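Local atomic coordinates of acyl-coenzyme A oxidase 1 (Yarrowia lipolytica, PDB entry 5Y9D), a protein that oxidises acyl-CoAs with oxygen, using FAD, to give trans-2-enoyl-CoAs and hydrogen peroxide in peroxisomal fatty acid beta-oxidation. Residues L177-Q188 / A221-T232; T203-T213 / V265-T273. All coordinates share one frame; numbering follows the deposited sequence.

Interaction 1. Residues L177-Q188 / A221-T232; sequences LKGLETTATYDQ and AKLIVHGKDYGT
Tyr186 and Val225 meet at one end of this contact, with the His226 ring beside them. Val225 CG1 approaches the Tyr186 ring obliquely, while Val225 CG2 touches Tyr186 CB at 4.0 Å. The same CG1 lies over one face of the His226 ring, 3.7 Å above its plane and offset toward the rim. Gln188 comes to the edge of that imidazole, near its plane, through OE1. Tyr186 CG is anti to the backbone N (chi1 179°), which carries the ring away from segment 221-232. Its hydroxyl bonds to Asp191.

Strands 183-187 and 221-225 run parallel, with axes 4.3 Å apart at closest approach and at 19°. Lys222 N donates to Thr182 O, and Ala184 N to Lys222 O. Ala184 O then takes Ile224 N. Tyr186 N completes the set, 2.7 Å from Ile224 O and nearly in line with its C=O. On the sheet face that carries Thr183 and Lys222, Thr185 CB sits 3.6 Å from Ile224 CB. On the other face, that of Ala184 and Leu223, Ala184 CB rests on the methyl of Ala221. Ala221 CB also meets Thr182 CG2 at 3.7 Å. Thr182 OG1 bonds to Glu170.

At the far end, Thr232 OG1 donates to Leu177 O at 3.0 Å from above the carbonyl plane. The side chains of Leu180 and Thr232 cross at about a right angle, CD1 against CG2. The Lys222 chain, bent at chi2 and chi4, brings NZ to Asp229 OD2, a salt bridge whose hydrogen bond is weak.

The contact adds strand 183-187 to strand 221-225 of the hairpin that turns through Val225-Lys228, within the middle beta domain of the acyl-CoA dehydrogenase fold. Chemically, four backbone bonds fix the register, and the methyls of Ala184, Ala221 and Thr182 pack together.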
loop_
_atom_site.group_PDB
_atom_site.type_symbol
_atom_site.label_atom_id
_atom_site.label_comp_id
_atom_site.label_asym_id
_atom_site.label_seq_id
_atom_site.Cartn_x
_atom_site.Cartn_y
_atom_site.Cartn_z
ATOM N N LEU A 177 -17.231 -20.394 -4.018
ATOM C CA LEU A 177 -17.602 -21.371 -3.034
ATOM C C LEU A 177 -18.315 -22.572 -3.617
ATOM O O LEU A 177 -18.247 -23.667 -3.046
ATOM C CB LEU A 177 -18.473 -20.718 -1.970
ATOM C CG LEU A 177 -17.798 -19.822 -0.916
ATOM C CD1 LEU A 177 -16.306 -19.536 -1.151
ATOM C CD2 LEU A 177 -18.563 -18.498 -0.791
ATOM N N LYS A 178 -18.973 -22.403 -4.762
ATOM C CA LYS A 178 -19.654 -23.531 -5.404
ATOM C C LYS A 178 -18.653 -24.520 -5.973
ATOM O O LYS A 178 -18.996 -25.661 -6.208
ATOM C CB LYS A 178 -20.641 -23.061 -6.487
ATOM C CG LYS A 178 -21.938 -22.481 -5.925
ATOM C CD LYS A 178 -22.863 -21.938 -7.013
ATOM C CE LYS A 178 -22.418 -20.562 -7.518
ATOM N NZ LYS A 178 -23.368 -19.934 -8.488
ATOM N N GLY A 179 -17.415 -24.092 -6.194
ATOM C CA GLY A 179 -16.392 -24.960 -6.798
ATOM C C GLY A 179 -15.477 -25.627 -5.791
ATOM O O GLY A 179 -14.449 -26.211 -6.166
ATOM N N LEU A 180 -15.840 -25.543 -4.512
ATOM C CA LEU A 180 -15.065 -26.190 -3.458
ATOM C C LEU A 180 -14.986 -27.659 -3.746
ATOM O O LEU A 180 -15.953 -28.269 -4.171
ATOM C CB LEU A 180 -15.733 -26.007 -2.084
ATOM C CG LEU A 180 -15.651 -24.634 -1.484
ATOM C CD1 LEU A 180 -16.454 -24.559 -0.207
ATOM C CD2 LEU A 180 -14.215 -24.297 -1.207
ATOM N N GLU A 181 -13.854 -28.242 -3.446
ATOM C CA GLU A 181 -13.573 -29.569 -3.902
ATOM C C GLU A 181 -13.610 -30.576 -2.764
ATOM O O GLU A 181 -13.762 -31.759 -3.001
ATOM C CB GLU A 181 -12.239 -29.582 -4.653
ATOM C CG GLU A 181 -12.285 -29.088 -6.093
ATOM C CD GLU A 181 -10.936 -29.279 -6.807
ATOM O OE1 GLU A 181 -9.928 -28.584 -6.477
ATOM O OE2 GLU A 181 -10.849 -30.157 -7.700
ATOM N N THR A 182 -13.500 -30.125 -1.532
ATOM C CA THR A 182 -13.657 -31.004 -0.364
ATOM C C THR A 182 -15.033 -31.626 -0.321
ATOM O O THR A 182 -16.009 -30.930 -0.501
ATOM C CB THR A 182 -13.527 -30.215 0.933
ATOM O OG1 THR A 182 -12.183 -29.758 1.085
ATOM C CG2 THR A 182 -13.892 -31.082 2.116
ATOM N N THR A 183 -15.125 -32.918 -0.012
ATOM C CA THR A 183 -16.419 -33.598 -0.041
ATOM C C THR A 183 -16.925 -34.027 1.300
ATOM O O THR A 183 -16.149 -34.439 2.155
ATOM C CB THR A 183 -16.368 -34.901 -0.878
ATOM O OG1 THR A 183 -15.538 -35.880 -0.225
ATOM C CG2 THR A 183 -15.912 -34.637 -2.334
ATOM N N ALA A 184 -18.248 -34.050 1.415
ATOM C CA ALA A 184 -18.953 -34.641 2.545
ATOM C C ALA A 184 -19.966 -35.657 2.026
ATOM O O ALA A 184 -21.112 -35.298 1.693
ATOM C CB ALA A 184 -19.685 -33.571 3.327
ATOM N N THR A 185 -19.567 -36.923 1.984
ATOM C CA THR A 185 -20.390 -37.920 1.346
ATOM C C THR A 185 -21.031 -38.796 2.410
ATOM O O THR A 185 -20.356 -39.293 3.306
ATOM C CB THR A 185 -19.649 -38.721 0.247
ATOM O OG1 THR A 185 -20.101 -40.071 0.243
ATOM C CG2 THR A 185 -18.167 -38.715 0.425
ATOM N N TYR A 186 -22.358 -38.954 2.278
ATOM C CA TYR A 186 -23.223 -39.510 3.319
ATOM C C TYR A 186 -23.123 -41.011 3.347
ATOM O O TYR A 186 -23.044 -41.632 2.314
ATOM C CB TYR A 186 -24.691 -39.125 3.108
ATOM C CG TYR A 186 -25.572 -39.741 4.176
ATOM C CD1 TYR A 186 -25.442 -39.362 5.508
ATOM C CD2 TYR A 186 -26.489 -40.749 3.869
ATOM C CE1 TYR A 186 -26.223 -39.937 6.496
ATOM C CE2 TYR A 186 -27.274 -41.339 4.851
ATOM C CZ TYR A 186 -27.136 -40.924 6.159
ATOM O OH TYR A 186 -27.893 -41.493 7.140
ATOM N N ASP A 187 -23.102 -41.579 4.543
ATOM C CA ASP A 187 -23.018 -43.022 4.688
ATOM C C ASP A 187 -24.144 -43.497 5.586
ATOM O O ASP A 187 -24.147 -43.234 6.784
ATOM C CB ASP A 187 -21.647 -43.443 5.238
ATOM C CG ASP A 187 -21.503 -44.959 5.365
ATOM O OD1 ASP A 187 -22.501 -45.675 5.168
ATOM O OD2 ASP A 187 -20.393 -45.436 5.680
ATOM N N GLN A 188 -25.079 -44.224 4.989
ATOM C CA GLN A 188 -26.310 -44.640 5.662
ATOM C C GLN A 188 -26.071 -45.778 6.639
ATOM O O GLN A 188 -26.595 -45.751 7.738
ATOM C CB GLN A 188 -27.335 -45.043 4.615
ATOM C CG GLN A 188 -28.740 -45.275 5.133
ATOM C CD GLN A 188 -29.717 -45.432 3.988
ATOM O OE1 GLN A 188 -29.317 -45.684 2.850
ATOM N NE2 GLN A 188 -30.992 -45.275 4.274
ATOM N N ALA A 221 -18.183 -28.049 2.517
ATOM C CA ALA A 221 -17.899 -29.154 1.614
ATOM C C ALA A 221 -19.107 -29.501 0.746
ATOM O O ALA A 221 -20.255 -29.175 1.076
ATOM C CB ALA A 221 -17.495 -30.379 2.425
ATOM N N LYS A 222 -18.845 -30.211 -0.340
ATOM C CA LYS A 222 -19.906 -30.687 -1.206
ATOM C C LYS A 222 -20.564 -31.881 -0.573
ATOM O O LYS A 222 -19.918 -32.891 -0.275
ATOM C CB LYS A 222 -19.376 -31.027 -2.593
ATOM C CG LYS A 222 -18.940 -29.802 -3.360
ATOM C CD LYS A 222 -20.071 -28.781 -3.392
ATOM C CE LYS A 222 -19.798 -27.642 -4.342
ATOM N NZ LYS A 222 -19.430 -28.168 -5.687
ATOM N N LEU A 223 -21.861 -31.725 -0.338
ATOM C CA LEU A 223 -22.692 -32.753 0.265
ATOM C C LEU A 223 -22.982 -33.810 -0.789
ATOM O O LEU A 223 -23.692 -33.532 -1.773
ATOM C CB LEU A 223 -23.987 -32.098 0.699
ATOM C CG LEU A 223 -25.113 -33.005 1.132
ATOM C CD1 LEU A 223 -24.638 -33.753 2.355
ATOM C CD2 LEU A 223 -26.328 -32.131 1.424
ATOM N N ILE A 224 -22.419 -35.011 -0.621
ATOM C CA ILE A 224 -22.654 -36.048 -1.610
ATOM C C ILE A 224 -23.516 -37.149 -1.020
ATOM O O ILE A 224 -23.153 -37.727 -0.031
ATOM C CB ILE A 224 -21.370 -36.655 -2.211
ATOM C CG1 ILE A 224 -20.268 -35.614 -2.430
ATOM C CG2 ILE A 224 -21.690 -37.324 -3.541
ATOM C CD1 ILE A 224 -20.626 -34.467 -3.343
ATOM N N VAL A 225 -24.649 -37.424 -1.657
ATOM C CA VAL A 225 -25.581 -38.500 -1.266
ATOM C C VAL A 225 -25.939 -39.301 -2.525
ATOM O O VAL A 225 -26.346 -38.730 -3.547
ATOM C CB VAL A 225 -26.888 -37.952 -0.625
ATOM C CG1 VAL A 225 -27.676 -39.076 0.046
ATOM C CG2 VAL A 225 -26.600 -36.868 0.406
ATOM N N HIS A 226 -25.766 -40.619 -2.457
ATOM C CA HIS A 226 -26.064 -41.516 -3.587
ATOM C C HIS A 226 -25.493 -41.041 -4.922
ATOM O O HIS A 226 -26.147 -41.144 -5.972
ATOM C CB HIS A 226 -27.570 -41.689 -3.714
ATOM C CG HIS A 226 -28.208 -42.208 -2.470
ATOM N ND1 HIS A 226 -27.683 -43.263 -1.760
ATOM C CD2 HIS A 226 -29.325 -41.823 -1.811
ATOM C CE1 HIS A 226 -28.446 -43.506 -0.709
ATOM N NE2 HIS A 226 -29.449 -42.645 -0.715
ATOM N N GLY A 227 -24.269 -40.517 -4.863
ATOM C CA GLY A 227 -23.518 -40.098 -6.039
ATOM C C GLY A 227 -23.905 -38.752 -6.593
ATOM O O GLY A 227 -23.433 -38.370 -7.652
ATOM N N LYS A 228 -24.770 -38.025 -5.892
ATOM C CA LYS A 228 -25.211 -36.720 -6.361
ATOM C C LYS A 228 -24.727 -35.614 -5.410
ATOM O O LYS A 228 -24.893 -35.703 -4.185
ATOM C CB LYS A 228 -26.738 -36.693 -6.522
ATOM C CG LYS A 228 -27.348 -35.286 -6.524
ATOM C CD LYS A 228 -28.469 -35.118 -7.529
ATOM C CE LYS A 228 -29.515 -34.100 -7.087
ATOM N NZ LYS A 228 -30.736 -34.832 -6.636
ATOM N N ASP A 229 -24.139 -34.582 -6.020
ATOM C CA ASP A 229 -23.693 -33.363 -5.346
ATOM C C ASP A 229 -24.873 -32.429 -5.079
ATOM O O ASP A 229 -25.429 -31.851 -6.006
ATOM C CB ASP A 229 -22.671 -32.660 -6.242
ATOM C CG ASP A 229 -21.907 -31.556 -5.536
ATOM O OD1 ASP A 229 -22.391 -31.066 -4.494
ATOM O OD2 ASP A 229 -20.824 -31.165 -6.046
ATOM N N TYR A 230 -25.239 -32.258 -3.813
ATOM C CA TYR A 230 -26.296 -31.312 -3.465
ATOM C C TYR A 230 -25.815 -29.891 -3.188
ATOM O O TYR A 230 -26.596 -29.027 -2.742
ATOM C CB TYR A 230 -27.100 -31.838 -2.296
ATOM C CG TYR A 230 -28.012 -32.942 -2.734
ATOM C CD1 TYR A 230 -29.285 -32.660 -3.237
ATOM C CD2 TYR A 230 -27.593 -34.274 -2.675
ATOM C CE1 TYR A 230 -30.131 -33.682 -3.642
ATOM C CE2 TYR A 230 -28.421 -35.296 -3.079
ATOM C CZ TYR A 230 -29.683 -35.003 -3.572
ATOM O OH TYR A 230 -30.483 -36.039 -3.982
ATOM N N GLY A 231 -24.543 -29.637 -3.486
ATOM C CA GLY A 231 -23.944 -28.340 -3.243
ATOM C C GLY A 231 -23.189 -28.180 -1.931
ATOM O O GLY A 231 -23.047 -29.096 -1.127
ATOM N N THR A 232 -22.740 -26.959 -1.700
ATOM C CA THR A 232 -21.926 -26.631 -0.549
ATOM C C THR A 232 -22.728 -26.455 0.730
ATOM O O THR A 232 -23.622 -25.644 0.807
ATOM C CB THR A 232 -21.141 -25.349 -0.819
ATOM O OG1 THR A 232 -20.337 -25.536 -1.974
ATOM C CG2 THR A 232 -20.254 -25.012 0.343
#

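Interaction 2. Residues T203-T213 / V265-T273; sequences TKWWIGGAAHT and VDNGWIQFT. With FAD (flavin-adenine dinucleotide), chain C.
Trp205 and Trp269 lie nearly parallel, with planes at 13°, but displaced so far that little of one ring lies over the other. Trp269 CB meets the Trp205 ring obliquely, 3.6 Å from CE3. Trp269 CG takes the crowded position between backbone N and carbonyl (chi1 58°), which keeps its indole beside Trp205.

The backbones pair antiparallel at Lys204 with Ile270 and at Ile207 with Gly268, with a beta bulge between. The side chains of Ile270 and Ile207 cross at about a right angle, with Ile270 CD1 4.0 Å from Ile207 CG1. Bare Gly268 is a hollow that Ala211 CB fills, 3.7 Å from Gly268 CA. Ile207 O is gripped from opposite faces by Ala210 N and Gly268 N. The turn 209-213 wraps Asp266, whose O accepts from Ala211 N at 3.3 Å.

Gln271 NE2 donates to Thr203 OG1 at 2.9 Å, in its own amide plane; that hydroxyl also bonds to Ile200 O. A leucine here has no amide N-H, and Thr203 OG1 would probably be left without its mate across the contact.

Toward the cofactor, Trp206 is sandwiched, with Trp205 CD1 over one face and the flavin over the opposite one. Gly208 N donates to FAD O4 at 3.1 Å.

Strand 268-272 is the middle of a three-stranded sheet, between 204-207 and 251-255. Helices 84-98 and 122-142 pack on the 212-213 and 265-266 end, where Asp266 forms a salt bridge with Arg127. From the second subunit, Phe670 meets Trp269 edge-to-face, Tyr669 meets Trp205, and His442 meets Trp205 and Trp206.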
loop_
_atom_site.group_PDB
_atom_site.type_symbol
_atom_site.label_atom_id
_atom_site.label_comp_id
_atom_site.label_asym_id
_atom_site.label_seq_id
_atom_site.Cartn_x
_atom_site.Cartn_y
_atom_site.Cartn_z
ATOM N N THR A 203 -6.916 -28.749 -0.100
ATOM C CA THR A 203 -6.426 -28.455 1.241
ATOM C C THR A 203 -7.135 -27.135 1.700
ATOM O O THR A 203 -7.174 -26.164 0.953
ATOM C CB THR A 203 -4.878 -28.377 1.296
ATOM O OG1 THR A 203 -4.275 -29.623 0.865
ATOM C CG2 THR A 203 -4.371 -28.090 2.710
ATOM N N LYS A 204 -7.763 -27.146 2.884
ATOM C CA LYS A 204 -8.336 -25.915 3.454
ATOM C C LYS A 204 -7.161 -25.041 3.774
ATOM O O LYS A 204 -6.105 -25.546 4.132
ATOM C CB LYS A 204 -9.119 -26.178 4.730
ATOM C CG LYS A 204 -10.359 -27.010 4.557
ATOM C CD LYS A 204 -11.385 -26.290 3.721
ATOM C CE LYS A 204 -12.598 -27.139 3.433
ATOM N NZ LYS A 204 -13.652 -26.259 2.848
ATOM N N TRP A 205 -7.307 -23.749 3.588
ATOM C CA TRP A 205 -6.133 -22.859 3.499
ATOM C C TRP A 205 -6.421 -21.485 4.061
ATOM O O TRP A 205 -7.536 -20.981 3.905
ATOM C CB TRP A 205 -5.709 -22.719 2.072
ATOM C CG TRP A 205 -4.318 -22.317 1.994
ATOM C CD1 TRP A 205 -3.843 -21.056 1.954
ATOM C CD2 TRP A 205 -3.190 -23.169 1.971
ATOM N NE1 TRP A 205 -2.492 -21.068 1.921
ATOM C CE2 TRP A 205 -2.060 -22.360 1.923
ATOM C CE3 TRP A 205 -3.026 -24.554 1.999
ATOM C CZ2 TRP A 205 -0.769 -22.871 1.899
ATOM C CZ3 TRP A 205 -1.728 -25.067 1.971
ATOM C CH2 TRP A 205 -0.625 -24.224 1.914
ATOM N N TRP A 206 -5.425 -20.920 4.753
ATOM C CA TRP A 206 -5.547 -19.688 5.534
ATOM C C TRP A 206 -6.422 -19.821 6.763
ATOM O O TRP A 206 -6.912 -18.802 7.286
ATOM C CB TRP A 206 -6.136 -18.532 4.675
ATOM C CG TRP A 206 -5.241 -18.104 3.603
ATOM C CD1 TRP A 206 -5.485 -18.098 2.279
ATOM C CD2 TRP A 206 -3.920 -17.621 3.786
ATOM N NE1 TRP A 206 -4.377 -17.639 1.602
ATOM C CE2 TRP A 206 -3.404 -17.337 2.525
ATOM C CE3 TRP A 206 -3.130 -17.400 4.909
ATOM C CZ2 TRP A 206 -2.132 -16.854 2.347
ATOM C CZ3 TRP A 206 -1.861 -16.922 4.736
ATOM C CH2 TRP A 206 -1.370 -16.653 3.460
ATOM N N ILE A 207 -6.691 -21.036 7.216
ATOM C CA ILE A 207 -7.694 -21.159 8.266
ATOM C C ILE A 207 -7.179 -20.590 9.594
ATOM O O ILE A 207 -6.399 -21.225 10.291
ATOM C CB ILE A 207 -8.148 -22.618 8.494
ATOM C CG1 ILE A 207 -8.559 -23.296 7.172
ATOM C CG2 ILE A 207 -9.271 -22.662 9.528
ATOM C CD1 ILE A 207 -9.472 -22.495 6.274
ATOM N N GLY A 208 -7.624 -19.393 9.944
ATOM C CA GLY A 208 -7.327 -18.821 11.260
ATOM C C GLY A 208 -7.611 -19.746 12.429
ATOM O O GLY A 208 -8.678 -20.358 12.488
ATOM N N GLY A 209 -6.629 -19.899 13.331
ATOM C CA GLY A 209 -6.777 -20.739 14.521
ATOM C C GLY A 209 -6.463 -22.214 14.304
ATOM O O GLY A 209 -6.183 -22.959 15.265
ATOM N N ALA A 210 -6.446 -22.650 13.047
ATOM C CA ALA A 210 -6.276 -24.065 12.783
ATOM C C ALA A 210 -4.899 -24.558 13.177
ATOM O O ALA A 210 -4.777 -25.629 13.749
ATOM C CB ALA A 210 -6.513 -24.355 11.337
ATOM N N ALA A 211 -3.864 -23.768 12.886
ATOM C CA ALA A 211 -2.513 -24.280 12.992
ATOM C C ALA A 211 -2.248 -24.788 14.378
ATOM O O ALA A 211 -1.800 -25.904 14.552
ATOM C CB ALA A 211 -1.489 -23.246 12.582
ATOM N N HIS A 212 -2.623 -24.009 15.369
ATOM C CA HIS A 212 -2.189 -24.264 16.720
ATOM C C HIS A 212 -3.264 -24.266 17.805
ATOM O O HIS A 212 -3.006 -24.758 18.890
ATOM C CB HIS A 212 -1.163 -23.206 17.082
ATOM C CG HIS A 212 0.229 -23.519 16.634
ATOM N ND1 HIS A 212 0.644 -24.792 16.281
ATOM C CD2 HIS A 212 1.328 -22.733 16.564
ATOM C CE1 HIS A 212 1.936 -24.761 15.999
ATOM N NE2 HIS A 212 2.373 -23.530 16.169
ATOM N N THR A 213 -4.454 -23.720 17.564
ATOM C CA THR A 213 -5.350 -23.455 18.701
ATOM C C THR A 213 -6.742 -24.133 18.682
ATOM O O THR A 213 -7.246 -24.583 19.714
ATOM C CB THR A 213 -5.416 -21.931 19.007
ATOM O OG1 THR A 213 -6.653 -21.572 19.632
ATOM C CG2 THR A 213 -5.283 -21.135 17.824
ATOM N N VAL A 265 -1.647 -14.414 14.330
ATOM C CA VAL A 265 -2.786 -15.288 13.996
ATOM C C VAL A 265 -2.196 -16.529 13.390
ATOM O O VAL A 265 -1.387 -16.428 12.498
ATOM C CB VAL A 265 -3.741 -14.642 12.973
ATOM C CG1 VAL A 265 -4.994 -15.506 12.724
ATOM C CG2 VAL A 265 -4.152 -13.262 13.443
ATOM N N ASP A 266 -2.611 -17.697 13.878
ATOM C CA ASP A 266 -1.982 -18.961 13.508
ATOM C C ASP A 266 -2.787 -19.623 12.414
ATOM O O ASP A 266 -3.577 -20.522 12.655
ATOM C CB ASP A 266 -1.853 -19.881 14.723
ATOM C CG ASP A 266 -3.188 -20.197 15.359
ATOM O OD1 ASP A 266 -4.011 -19.270 15.572
ATOM O OD2 ASP A 266 -3.409 -21.389 15.639
ATOM N N ASN A 267 -2.593 -19.146 11.202
ATOM C CA ASN A 267 -3.391 -19.588 10.094
ATOM C C ASN A 267 -2.776 -20.891 9.656
ATOM O O ASN A 267 -1.561 -20.986 9.434
ATOM C CB ASN A 267 -3.400 -18.570 8.959
ATOM C CG ASN A 267 -4.220 -17.351 9.287
ATOM O OD1 ASN A 267 -5.397 -17.257 8.928
ATOM N ND2 ASN A 267 -3.609 -16.402 9.995
ATOM N N GLY A 268 -3.622 -21.896 9.567
ATOM C CA GLY A 268 -3.168 -23.223 9.243
ATOM C C GLY A 268 -3.864 -23.797 8.017
ATOM O O GLY A 268 -4.874 -23.278 7.523
ATOM N N TRP A 269 -3.313 -24.899 7.543
ATOM C CA TRP A 269 -3.939 -25.664 6.492
ATOM C C TRP A 269 -4.424 -26.990 7.100
ATOM O O TRP A 269 -3.870 -27.432 8.117
ATOM C CB TRP A 269 -2.969 -25.865 5.350
ATOM C CG TRP A 269 -1.708 -26.534 5.700
ATOM C CD1 TRP A 269 -0.510 -25.940 5.885
ATOM C CD2 TRP A 269 -1.490 -27.936 5.858
ATOM N NE1 TRP A 269 0.451 -26.864 6.148
ATOM C CE2 TRP A 269 -0.111 -28.108 6.147
ATOM C CE3 TRP A 269 -2.325 -29.074 5.788
ATOM C CZ2 TRP A 269 0.473 -29.387 6.403
ATOM C CZ3 TRP A 269 -1.749 -30.349 5.994
ATOM C CH2 TRP A 269 -0.356 -30.491 6.305
ATOM N N ILE A 270 -5.478 -27.561 6.504
ATOM C CA ILE A 270 -6.181 -28.722 7.003
ATOM C C ILE A 270 -6.449 -29.646 5.824
ATOM O O ILE A 270 -6.980 -29.212 4.795
ATOM C CB ILE A 270 -7.573 -28.396 7.567
ATOM C CG1 ILE A 270 -7.596 -27.115 8.398
ATOM C CG2 ILE A 270 -8.091 -29.558 8.433
ATOM C CD1 ILE A 270 -8.963 -26.845 8.990
ATOM N N GLN A 271 -6.083 -30.911 5.976
ATOM C CA GLN A 271 -6.467 -31.963 5.038
ATOM C C GLN A 271 -7.274 -33.008 5.812
ATOM O O GLN A 271 -6.938 -33.337 6.939
ATOM C CB GLN A 271 -5.239 -32.591 4.421
ATOM C CG GLN A 271 -4.427 -31.598 3.587
ATOM C CD GLN A 271 -3.125 -32.183 3.150
ATOM O OE1 GLN A 271 -2.625 -33.081 3.801
ATOM N NE2 GLN A 271 -2.551 -31.677 2.055
ATOM N N PHE A 272 -8.370 -33.466 5.213
ATOM C CA PHE A 272 -9.174 -34.563 5.759
ATOM C C PHE A 272 -9.039 -35.837 4.891
ATOM O O PHE A 272 -9.182 -35.772 3.678
ATOM C CB PHE A 272 -10.641 -34.130 5.816
ATOM C CG PHE A 272 -10.898 -32.894 6.639
ATOM C CD1 PHE A 272 -10.891 -32.942 8.025
ATOM C CD2 PHE A 272 -11.217 -31.692 6.030
ATOM C CE1 PHE A 272 -11.167 -31.803 8.800
ATOM C CE2 PHE A 272 -11.499 -30.560 6.784
ATOM C CZ PHE A 272 -11.483 -30.612 8.180
ATOM N N THR A 273 -8.745 -36.970 5.527
ATOM C CA THR A 273 -8.743 -38.286 4.875
ATOM C C THR A 273 -9.740 -39.246 5.557
ATOM O O THR A 273 -9.425 -39.787 6.613
ATOM C CB THR A 273 -7.356 -38.976 4.896
ATOM O OG1 THR A 273 -6.414 -38.232 4.134
ATOM C CG2 THR A 273 -7.450 -40.335 4.224
HETATM P PA FAD C . -9.370 -15.963 -5.997
HETATM O O1A FAD C . -8.532 -17.074 -6.455
HETATM O O2A FAD C . -10.831 -16.070 -5.954
HETATM O O5B FAD C . -9.008 -14.710 -6.865
HETATM C C5B FAD C . -7.713 -14.412 -7.349
HETATM C C4B FAD C . -7.743 -13.123 -8.153
HETATM O O4B FAD C . -8.530 -13.300 -9.318
HETATM C C3B FAD C . -8.387 -11.999 -7.382
HETATM O O3B FAD C . -7.657 -10.807 -7.590
HETATM C C2B FAD C . -9.743 -11.817 -7.993
HETATM O O2B FAD C . -10.092 -10.449 -7.985
HETATM C C1B FAD C . -9.564 -12.340 -9.394
HETATM N N9A FAD C . -10.815 -12.971 -9.826
HETATM C C8A FAD C . -11.368 -14.056 -9.301
HETATM N N7A FAD C . -12.508 -14.358 -9.920
HETATM C C5A FAD C . -12.705 -13.447 -10.871
HETATM C C6A FAD C . -13.727 -13.168 -11.899
HETATM N N6A FAD C . -14.802 -13.949 -12.048
HETATM N N1A FAD C . -13.545 -12.112 -12.687
HETATM C C2A FAD C . -12.489 -11.328 -12.558
HETATM N N3A FAD C . -11.531 -11.509 -11.656
HETATM C C4A FAD C . -11.582 -12.533 -10.798
HETATM N N1 FAD C . -10.651 -18.218 4.688
HETATM C C2 FAD C . -11.382 -18.887 5.577
HETATM O O2 FAD C . -12.274 -19.617 5.169
HETATM N N3 FAD C . -11.180 -18.797 6.882
HETATM C C4 FAD C . -10.242 -18.031 7.401
HETATM O O4 FAD C . -10.066 -17.963 8.607
HETATM C C4X FAD C . -9.399 -17.260 6.496
HETATM N N5 FAD C . -8.440 -16.472 6.954
HETATM C C5X FAD C . -7.680 -15.793 6.110
HETATM C C6 FAD C . -6.685 -15.010 6.620
HETATM C C7 FAD C . -5.883 -14.301 5.784
HETATM C C7M FAD C . -4.817 -13.432 6.378
HETATM C C8 FAD C . -6.102 -14.384 4.324
HETATM C C8M FAD C . -5.253 -13.622 3.359
HETATM C C9 FAD C . -7.097 -15.169 3.813
HETATM C C9A FAD C . -7.891 -15.887 4.656
HETATM N N10 FAD C . -8.903 -16.701 4.154
HETATM C C10 FAD C . -9.669 -17.405 5.068
HETATM C "C1'" FAD C . -9.147 -16.830 2.724
HETATM C "C2'" FAD C . -9.667 -15.549 2.094
HETATM O "O2'" FAD C . -11.050 -15.403 2.338
HETATM C "C3'" FAD C . -9.404 -15.598 0.608
HETATM O "O3'" FAD C . -8.121 -15.047 0.394
HETATM C "C4'" FAD C . -10.368 -14.768 -0.199
HETATM O "O4'" FAD C . -11.654 -15.371 -0.202
HETATM C "C5'" FAD C . -9.863 -14.615 -1.625
HETATM O "O5'" FAD C . -9.885 -15.869 -2.263
HETATM P P FAD C . -8.789 -16.357 -3.275
HETATM O O1P FAD C . -7.461 -16.047 -2.789
HETATM O O2P FAD C . -9.172 -17.740 -3.564
HETATM O O3P FAD C . -8.942 -15.467 -4.563
#

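Interactions 1 and 2 lie in the middle beta domain, with centres 21 Å apart, and their segments alternate along the chain. They touch where Thr182 OG1 packs 3.5 Å from Lys204 CE. Lys204 NZ bonds to Phe220 O, just before segment 221-232. Glu170 takes the Thr182 hydroxyl and forms a long, weak ion pair with Lys204. Interaction 2 forms part of the flavin pocket, with Trp206, Ile207, Gly208 and Asn267. Interaction 1 only comes near it, the Leu177 side chain about 6 Å from FAD. The side chains of Leu177 and Trp206 are each about 10 Å from that of Glu464, the proton acceptor by similarity.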